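Local structure of antiterminator Q protein (6JNY) at residues I97-R108 / Q119-V130. The protein probably acts as a transcription antitermination factor of a phage, modifying RNA polymerase so that it reads through terminators. Residues are numbered along the deposited sequence; the frame is centred on the assembly and turned at random.
Sequences IASYYHRVARPR and QKPSLATCRREV
The flat side chains of H102, R108 and Y101 carry this contact between helix 94-103 and the start of helix 123-155, which a two-stranded antiparallel beta hairpin joins. L123 CB lies over the centre of one face of the H102 imidazole, a CH-pi contact with CB 4.1 Å from the ring centroid. C126 SG and P121 O sit at the edge of that ring. P121 CG covers one face of the R108 guanidinium, toward its rim, and E129 meets its edge. C126 O lies over one face of the Y101 ring. C126 SG approaches the ring's edge, 3.5 Å from Y101 CD2, a sulfur-aromatic contact.

Segments 97-103 and 123-130 run at 123° to each other. R108 and Q119 form an antiparallel hydrogen-bonded pair at the hairpin's base. Nearby, A105 CB packs on P121 CG. One water donates to H102 O and P121 O, linking the two backbones.

At the far end A98 CB rests on R127 CG at 3.6 Å, and V130 CG2 touches Y101 CD1. I97 CG2 meets V130 CG1, and I97 also touches I83 and Y87 of helix 78-90.

R108 is extended from CG to NE and reaches E129 end-on, the two planes only 12° apart. R108 NH1 donates to E129 OE2 at 2.7 Å in this two-pronged salt bridge, and each carboxylate oxygen uses its syn lone pair. The Y101 ring runs past C126 and V130, and its hydroxyl ends at E129. The hydroxyl is also hydrogen-bonded to K79 NZ. E129 OE1 thus accepts twice: from R108 NH2 at 2.6 Å, and on its anti side, 28° out of the carboxylate plane, from Y101 OH, also at 2.6 Å.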
ATOM      1  N   ILE A  97       4.798  11.002  -2.068  1.00 18.40           N
ATOM      2  CA  ILE A  97       3.792  10.328  -2.883  1.00 17.89           C
ATOM      3  C   ILE A  97       2.699  11.303  -3.299  1.00 18.68           C
ATOM      4  O   ILE A  97       2.268  11.317  -4.460  1.00 19.59           O
ATOM      5  CB  ILE A  97       3.208   9.140  -2.103  1.00 17.21           C
ATOM      6  CG1 ILE A  97       4.301   8.118  -1.787  1.00 17.34           C
ATOM      7  CG2 ILE A  97       2.037   8.522  -2.870  1.00 18.04           C
ATOM      8  CD1 ILE A  97       3.854   7.095  -0.737  1.00 17.07           C
ATOM      9  N   ALA A  98       2.260  12.151  -2.371  1.00 18.01           N
ATOM     10  CA  ALA A  98       1.202  13.103  -2.689  1.00 16.94           C
ATOM     11  C   ALA A  98       1.659  14.141  -3.705  1.00 20.64           C
ATOM     12  O   ALA A  98       0.864  14.568  -4.549  1.00 19.84           O
ATOM     13  CB  ALA A  98       0.696  13.779  -1.419  1.00 19.49           C
ATOM     14  N   SER A  99       2.926  14.549  -3.649  1.00 20.02           N
ATOM     15  CA  SER A  99       3.427  15.517  -4.620  1.00 21.81           C
ATOM     16  C   SER A  99       3.315  14.982  -6.038  1.00 22.74           C
ATOM     17  O   SER A  99       2.906  15.711  -6.953  1.00 22.89           O
ATOM     18  CB  SER A  99       4.876  15.878  -4.297  1.00 22.96           C
ATOM     19  OG  SER A  99       5.389  16.789  -5.254  1.00 29.42           O
ATOM     20  N   TYR A 100       3.674  13.716  -6.247  1.00 19.04           N
ATOM     21  CA  TYR A 100       3.568  13.132  -7.580  1.00 19.88           C
ATOM     22  C   TYR A 100       2.114  12.893  -7.964  1.00 22.56           C
ATOM     23  O   TYR A 100       1.733  13.102  -9.121  1.00 23.92           O
ATOM     24  CB  TYR A 100       4.353  11.825  -7.672  1.00 23.19           C
ATOM     25  CG  TYR A 100       4.351  11.277  -9.076  1.00 27.34           C
ATOM     26  CD1 TYR A 100       3.556  10.198  -9.416  1.00 27.55           C
ATOM     27  CD2 TYR A 100       5.120  11.870 -10.074  1.00 30.20           C
ATOM     28  CE1 TYR A 100       3.536   9.706 -10.705  1.00 31.70           C
ATOM     29  CE2 TYR A 100       5.107  11.387 -11.367  1.00 30.41           C
ATOM     30  CZ  TYR A 100       4.311  10.300 -11.676  1.00 31.21           C
ATOM     31  OH  TYR A 100       4.289   9.806 -12.964  1.00 41.81           O
ATOM     32  N   TYR A 101       1.309  12.413  -7.010  1.00 21.33           N
ATOM     33  CA  TYR A 101      -0.128  12.229  -7.203  1.00 20.98           C
ATOM     34  C   TYR A 101      -0.774  13.533  -7.653  1.00 22.50           C
ATOM     35  O   TYR A 101      -1.578  13.552  -8.592  1.00 23.31           O
ATOM     36  CB  TYR A 101      -0.683  11.778  -5.846  1.00 21.08           C
ATOM     37  CG  TYR A 101      -2.146  11.397  -5.694  1.00 21.63           C
ATOM     38  CD1 TYR A 101      -2.499  10.093  -5.372  1.00 25.27           C
ATOM     39  CD2 TYR A 101      -3.156  12.351  -5.754  1.00 20.48           C
ATOM     40  CE1 TYR A 101      -3.818   9.738  -5.170  1.00 22.83           C
ATOM     41  CE2 TYR A 101      -4.488  12.001  -5.557  1.00 20.88           C
ATOM     42  CZ  TYR A 101      -4.806  10.693  -5.272  1.00 24.55           C
ATOM     43  OH  TYR A 101      -6.123  10.335  -5.071  1.00 23.85           O
ATOM     44  N   HIS A 102      -0.413  14.635  -7.001  1.00 20.38           N
ATOM     45  CA  HIS A 102      -0.903  15.956  -7.389  1.00 20.37           C
ATOM     46  C   HIS A 102      -0.391  16.370  -8.765  1.00 24.80           C
ATOM     47  O   HIS A 102      -1.146  16.920  -9.575  1.00 23.00           O
ATOM     48  CB  HIS A 102      -0.480  16.967  -6.328  1.00 19.86           C
ATOM     49  CG  HIS A 102      -0.791  18.384  -6.681  1.00 22.70           C
ATOM     50  ND1 HIS A 102       0.175  19.274  -7.100  1.00 23.47           N
ATOM     51  CD2 HIS A 102      -1.955  19.074  -6.657  1.00 22.47           C
ATOM     52  CE1 HIS A 102      -0.383  20.450  -7.329  1.00 23.73           C
ATOM     53  NE2 HIS A 102      -1.676  20.355  -7.074  1.00 23.48           N
ATOM     54  N   ARG A 103       0.895  16.125  -9.038  1.00 24.53           N
ATOM     55  CA  ARG A 103       1.499  16.528 -10.306  1.00 24.93           C
ATOM     56  C   ARG A 103       0.784  15.911 -11.508  1.00 26.96           C
ATOM     57  O   ARG A 103       0.625  16.567 -12.545  1.00 30.65           O
ATOM     58  CB  ARG A 103       2.985  16.153 -10.305  1.00 25.44           C
ATOM     59  CG  ARG A 103       3.778  16.676 -11.490  1.00 27.16           C
ATOM     60  CD  ARG A 103       5.103  15.932 -11.634  1.00 30.40           C
ATOM     61  NE  ARG A 103       6.006  16.167 -10.506  1.00 29.51           N
ATOM     62  CZ  ARG A 103       7.004  17.045 -10.522  1.00 28.31           C
ATOM     63  NH1 ARG A 103       7.216  17.779 -11.600  1.00 28.52           N
ATOM     64  NH2 ARG A 103       7.784  17.191  -9.459  1.00 27.85           N
ATOM     65  N   VAL A 104       0.348  14.653 -11.400  1.00 24.76           N
ATOM     66  CA  VAL A 104      -0.235  13.951 -12.541  1.00 25.35           C
ATOM     67  C   VAL A 104      -1.759  13.873 -12.468  1.00 26.49           C
ATOM     68  O   VAL A 104      -2.377  13.181 -13.284  1.00 30.89           O
ATOM     69  CB  VAL A 104       0.397  12.565 -12.761  1.00 25.17           C
ATOM     70  CG1 VAL A 104       1.893  12.699 -12.976  1.00 27.03           C
ATOM     71  CG2 VAL A 104       0.099  11.638 -11.584  1.00 25.00           C
ATOM     72  N   ALA A 105      -2.377  14.578 -11.527  1.00 25.58           N
ATOM     73  CA  ALA A 105      -3.809  14.427 -11.296  1.00 27.11           C
ATOM     74  C   ALA A 105      -4.618  14.929 -12.488  1.00 28.65           C
ATOM     75  O   ALA A 105      -4.252  15.909 -13.140  1.00 31.39           O
ATOM     76  CB  ALA A 105      -4.217  15.189 -10.036  1.00 26.05           C
ATOM     77  N   ARG A 106      -5.736  14.247 -12.762  1.00 29.00           N
ATOM     78  CA  ARG A 106      -6.651  14.578 -13.843  1.00 30.77           C
ATOM     79  C   ARG A 106      -7.654  15.635 -13.394  1.00 28.07           C
ATOM     80  O   ARG A 106      -7.906  15.801 -12.194  1.00 27.57           O
ATOM     81  CB  ARG A 106      -7.404  13.322 -14.283  1.00 34.01           C
ATOM     82  CG  ARG A 106      -6.523  12.291 -14.961  1.00 35.95           C
ATOM     83  CD  ARG A 106      -5.821  12.913 -16.158  1.00 38.78           C
ATOM     84  NE  ARG A 106      -6.063  12.183 -17.397  1.00 42.43           N
ATOM     85  CZ  ARG A 106      -5.145  11.996 -18.342  1.00 40.91           C
ATOM     86  NH1 ARG A 106      -3.918  12.483 -18.189  1.00 45.62           N
ATOM     87  NH2 ARG A 106      -5.453  11.316 -19.441  1.00 42.60           N
ATOM     88  N   PRO A 107      -8.241  16.376 -14.335  1.00 31.33           N
ATOM     89  CA  PRO A 107      -9.327  17.292 -13.969  1.00 30.98           C
ATOM     90  C   PRO A 107     -10.489  16.503 -13.391  1.00 26.21           C
ATOM     91  O   PRO A 107     -10.809  15.409 -13.860  1.00 31.42           O
ATOM     92  CB  PRO A 107      -9.717  17.940 -15.303  1.00 28.62           C
ATOM     93  CG  PRO A 107      -8.611  17.636 -16.249  1.00 34.45           C
ATOM     94  CD  PRO A 107      -7.970  16.379 -15.785  1.00 32.74           C
ATOM     95  N   ARG A 108     -11.119  17.061 -12.359  1.00 26.19           N
ATOM     96  CA  ARG A 108     -12.230  16.403 -11.688  1.00 24.66           C
ATOM     97  C   ARG A 108     -13.444  17.313 -11.697  1.00 26.59           C
ATOM     98  O   ARG A 108     -13.317  18.540 -11.737  1.00 24.39           O
ATOM     99  CB  ARG A 108     -11.938  16.154 -10.213  1.00 27.20           C
ATOM    100  CG  ARG A 108     -10.736  15.337  -9.915  1.00 32.18           C
ATOM    101  CD  ARG A 108     -10.589  15.248  -8.419  1.00 30.12           C
ATOM    102  NE  ARG A 108      -9.507  14.356  -8.051  1.00 33.12           N
ATOM    103  CZ  ARG A 108      -9.219  14.018  -6.804  1.00 26.53           C
ATOM    104  NH1 ARG A 108      -9.934  14.507  -5.802  1.00 24.97           N
ATOM    105  NH2 ARG A 108      -8.208  13.201  -6.566  1.00 29.39           N
ATOM    106  N   GLN A 119     -11.884  21.129 -12.161  1.00 21.42           N
ATOM    107  CA  GLN A 119     -10.626  21.636 -11.630  1.00 26.17           C
ATOM    108  C   GLN A 119      -9.782  20.454 -11.178  1.00 25.26           C
ATOM    109  O   GLN A 119     -10.315  19.438 -10.727  1.00 26.49           O
ATOM    110  CB  GLN A 119     -10.912  22.556 -10.441  1.00 29.51           C
ATOM    111  CG  GLN A 119      -9.759  23.428  -9.989  1.00 34.98           C
ATOM    112  CD  GLN A 119     -10.201  24.443  -8.951  1.00 40.40           C
ATOM    113  OE1 GLN A 119     -11.019  24.139  -8.083  1.00 39.24           O
ATOM    114  NE2 GLN A 119      -9.669  25.659  -9.042  1.00 46.13           N
ATOM    115  N   LYS A 120      -8.463  20.585 -11.320  1.00 24.30           N
ATOM    116  CA  LYS A 120      -7.575  19.584 -10.755  1.00 24.85           C
ATOM    117  C   LYS A 120      -7.532  19.731  -9.232  1.00 25.56           C
ATOM    118  O   LYS A 120      -7.697  20.833  -8.701  1.00 26.53           O
ATOM    119  CB  LYS A 120      -6.172  19.734 -11.340  1.00 27.59           C
ATOM    120  CG  LYS A 120      -6.036  19.114 -12.720  1.00 29.50           C
ATOM    121  CD  LYS A 120      -4.633  19.246 -13.273  1.00 32.40           C
ATOM    122  CE  LYS A 120      -4.603  18.891 -14.753  1.00 34.07           C
ATOM    123  NZ  LYS A 120      -3.223  18.890 -15.315  1.00 40.81           N
ATOM    124  N   PRO A 121      -7.336  18.634  -8.504  1.00 25.37           N
ATOM    125  CA  PRO A 121      -7.368  18.712  -7.041  1.00 25.28           C
ATOM    126  C   PRO A 121      -6.176  19.480  -6.484  1.00 22.72           C
ATOM    127  O   PRO A 121      -5.079  19.478  -7.049  1.00 23.97           O
ATOM    128  CB  PRO A 121      -7.330  17.238  -6.606  1.00 24.16           C
ATOM    129  CG  PRO A 121      -6.674  16.539  -7.718  1.00 25.17           C
ATOM    130  CD  PRO A 121      -7.110  17.259  -8.975  1.00 27.31           C
ATOM    131  N   SER A 122      -6.416  20.144  -5.357  1.00 22.31           N
ATOM    132  CA  SER A 122      -5.364  20.866  -4.662  1.00 23.87           C
ATOM    133  C   SER A 122      -4.347  19.886  -4.084  1.00 25.13           C
ATOM    134  O   SER A 122      -4.593  18.677  -3.991  1.00 22.80           O
ATOM    135  CB  SER A 122      -5.960  21.715  -3.540  1.00 24.11           C
ATOM    136  OG  SER A 122      -6.410  20.915  -2.462  1.00 26.15           O
ATOM    137  N   LEU A 123      -3.180  20.418  -3.708  1.00 21.93           N
ATOM    138  CA  LEU A 123      -2.179  19.579  -3.057  1.00 21.46           C
ATOM    139  C   LEU A 123      -2.676  19.095  -1.701  1.00 22.17           C
ATOM    140  O   LEU A 123      -2.432  17.947  -1.316  1.00 23.41           O
ATOM    141  CB  LEU A 123      -0.859  20.340  -2.922  1.00 22.88           C
ATOM    142  CG  LEU A 123       0.327  19.577  -2.331  1.00 22.71           C
ATOM    143  CD1 LEU A 123       0.741  18.408  -3.213  1.00 26.15           C
ATOM    144  CD2 LEU A 123       1.504  20.539  -2.126  1.00 27.05           C
ATOM    145  N   ALA A 124      -3.385  19.952  -0.964  1.00 23.65           N
ATOM    146  CA  ALA A 124      -3.947  19.533   0.316  1.00 23.55           C
ATOM    147  C   ALA A 124      -4.911  18.369   0.138  1.00 23.92           C
ATOM    148  O   ALA A 124      -4.929  17.435   0.951  1.00 24.09           O
ATOM    149  CB  ALA A 124      -4.648  20.711   0.989  1.00 25.34           C
ATOM    150  N   THR A 125      -5.724  18.411  -0.920  1.00 22.90           N
ATOM    151  CA  THR A 125      -6.646  17.313  -1.194  1.00 21.84           C
ATOM    152  C   THR A 125      -5.888  16.039  -1.527  1.00 21.96           C
ATOM    153  O   THR A 125      -6.242  14.958  -1.048  1.00 21.82           O
ATOM    154  CB  THR A 125      -7.572  17.697  -2.346  1.00 23.89           C
ATOM    155  OG1 THR A 125      -8.409  18.783  -1.939  1.00 26.89           O
ATOM    156  CG2 THR A 125      -8.454  16.517  -2.753  1.00 25.17           C
ATOM    157  N   CYS A 126      -4.840  16.144  -2.342  1.00 19.46           N
ATOM    158  CA  CYS A 126      -4.071  14.963  -2.711  1.00 17.89           C
ATOM    159  C   CYS A 126      -3.371  14.356  -1.500  1.00 20.97           C
ATOM    160  O   CYS A 126      -3.298  13.130  -1.372  1.00 19.97           O
ATOM    161  CB  CYS A 126      -3.072  15.318  -3.807  1.00 18.37           C
ATOM    162  SG  CYS A 126      -3.883  15.717  -5.383  1.00 22.66           S
ATOM    163  N   ARG A 127      -2.870  15.196  -0.588  1.00 20.15           N
ATOM    164  CA  ARG A 127      -2.260  14.666   0.631  1.00 21.36           C
ATOM    165  C   ARG A 127      -3.271  13.892   1.467  1.00 21.23           C
ATOM    166  O   ARG A 127      -2.961  12.811   1.986  1.00 21.34           O
ATOM    167  CB  ARG A 127      -1.675  15.803   1.463  1.00 21.34           C
ATOM    168  CG  ARG A 127      -0.400  16.351   0.906  1.00 24.42           C
ATOM    169  CD  ARG A 127      -0.035  17.634   1.614  1.00 27.21           C
ATOM    170  NE  ARG A 127       1.257  18.104   1.153  1.00 24.69           N
ATOM    171  CZ  ARG A 127       1.759  19.304   1.419  1.00 26.33           C
ATOM    172  NH1 ARG A 127       1.067  20.166   2.149  1.00 24.53           N
ATOM    173  NH2 ARG A 127       2.952  19.632   0.947  1.00 26.97           N
ATOM    174  N   ARG A 128      -4.482  14.433   1.617  1.00 19.44           N
ATOM    175  CA  ARG A 128      -5.514  13.735   2.375  1.00 21.29           C
ATOM    176  C   ARG A 128      -5.878  12.411   1.715  1.00 21.60           C
ATOM    177  O   ARG A 128      -6.027  11.389   2.397  1.00 21.00           O
ATOM    178  CB  ARG A 128      -6.751  14.624   2.523  1.00 22.02           C
ATOM    179  CG  ARG A 128      -7.858  13.954   3.316  1.00 27.44           C
ATOM    180  CD  ARG A 128      -9.103  14.821   3.462  1.00 32.29           C
ATOM    181  NE  ARG A 128      -9.550  15.412   2.203  1.00 34.76           N
ATOM    182  CZ  ARG A 128     -10.264  14.772   1.280  1.00 36.68           C
ATOM    183  NH1 ARG A 128     -10.615  13.504   1.462  1.00 35.55           N
ATOM    184  NH2 ARG A 128     -10.630  15.403   0.170  1.00 39.22           N
ATOM    185  N   GLU A 129      -6.007  12.405   0.385  1.00 20.16           N
ATOM    186  CA  GLU A 129      -6.370  11.176  -0.316  1.00 18.79           C
ATOM    187  C   GLU A 129      -5.288  10.113  -0.188  1.00 18.32           C
ATOM    188  O   GLU A 129      -5.604   8.929  -0.035  1.00 18.36           O
ATOM    189  CB  GLU A 129      -6.706  11.474  -1.774  1.00 20.80           C
ATOM    190  CG  GLU A 129      -8.065  12.162  -1.904  1.00 20.72           C
ATOM    191  CD  GLU A 129      -8.391  12.606  -3.309  1.00 24.28           C
ATOM    192  OE1 GLU A 129      -7.586  12.354  -4.228  1.00 25.79           O
ATOM    193  OE2 GLU A 129      -9.471  13.213  -3.494  1.00 26.49           O
ATOM    194  N   VAL A 130      -4.009  10.497  -0.251  1.00 17.45           N
ATOM    195  CA  VAL A 130      -2.956   9.496  -0.087  1.00 17.50           C
ATOM    196  C   VAL A 130      -3.019   8.876   1.304  1.00 19.82           C
ATOM    197  O   VAL A 130      -2.912   7.652   1.463  1.00 17.98           O
ATOM    198  CB  VAL A 130      -1.573  10.098  -0.391  1.00 19.65           C
ATOM    199  CG1 VAL A 130      -0.464   9.176   0.136  1.00 19.71           C
ATOM    200  CG2 VAL A 130      -1.434  10.328  -1.885  1.00 20.13           C
TER
HETATM  201  O   HOH W   1      -3.602  18.601  -9.427  1.00 30.10           O
HETATM  202  O   HOH W   2      -1.861  17.051 -14.057  1.00 34.13           O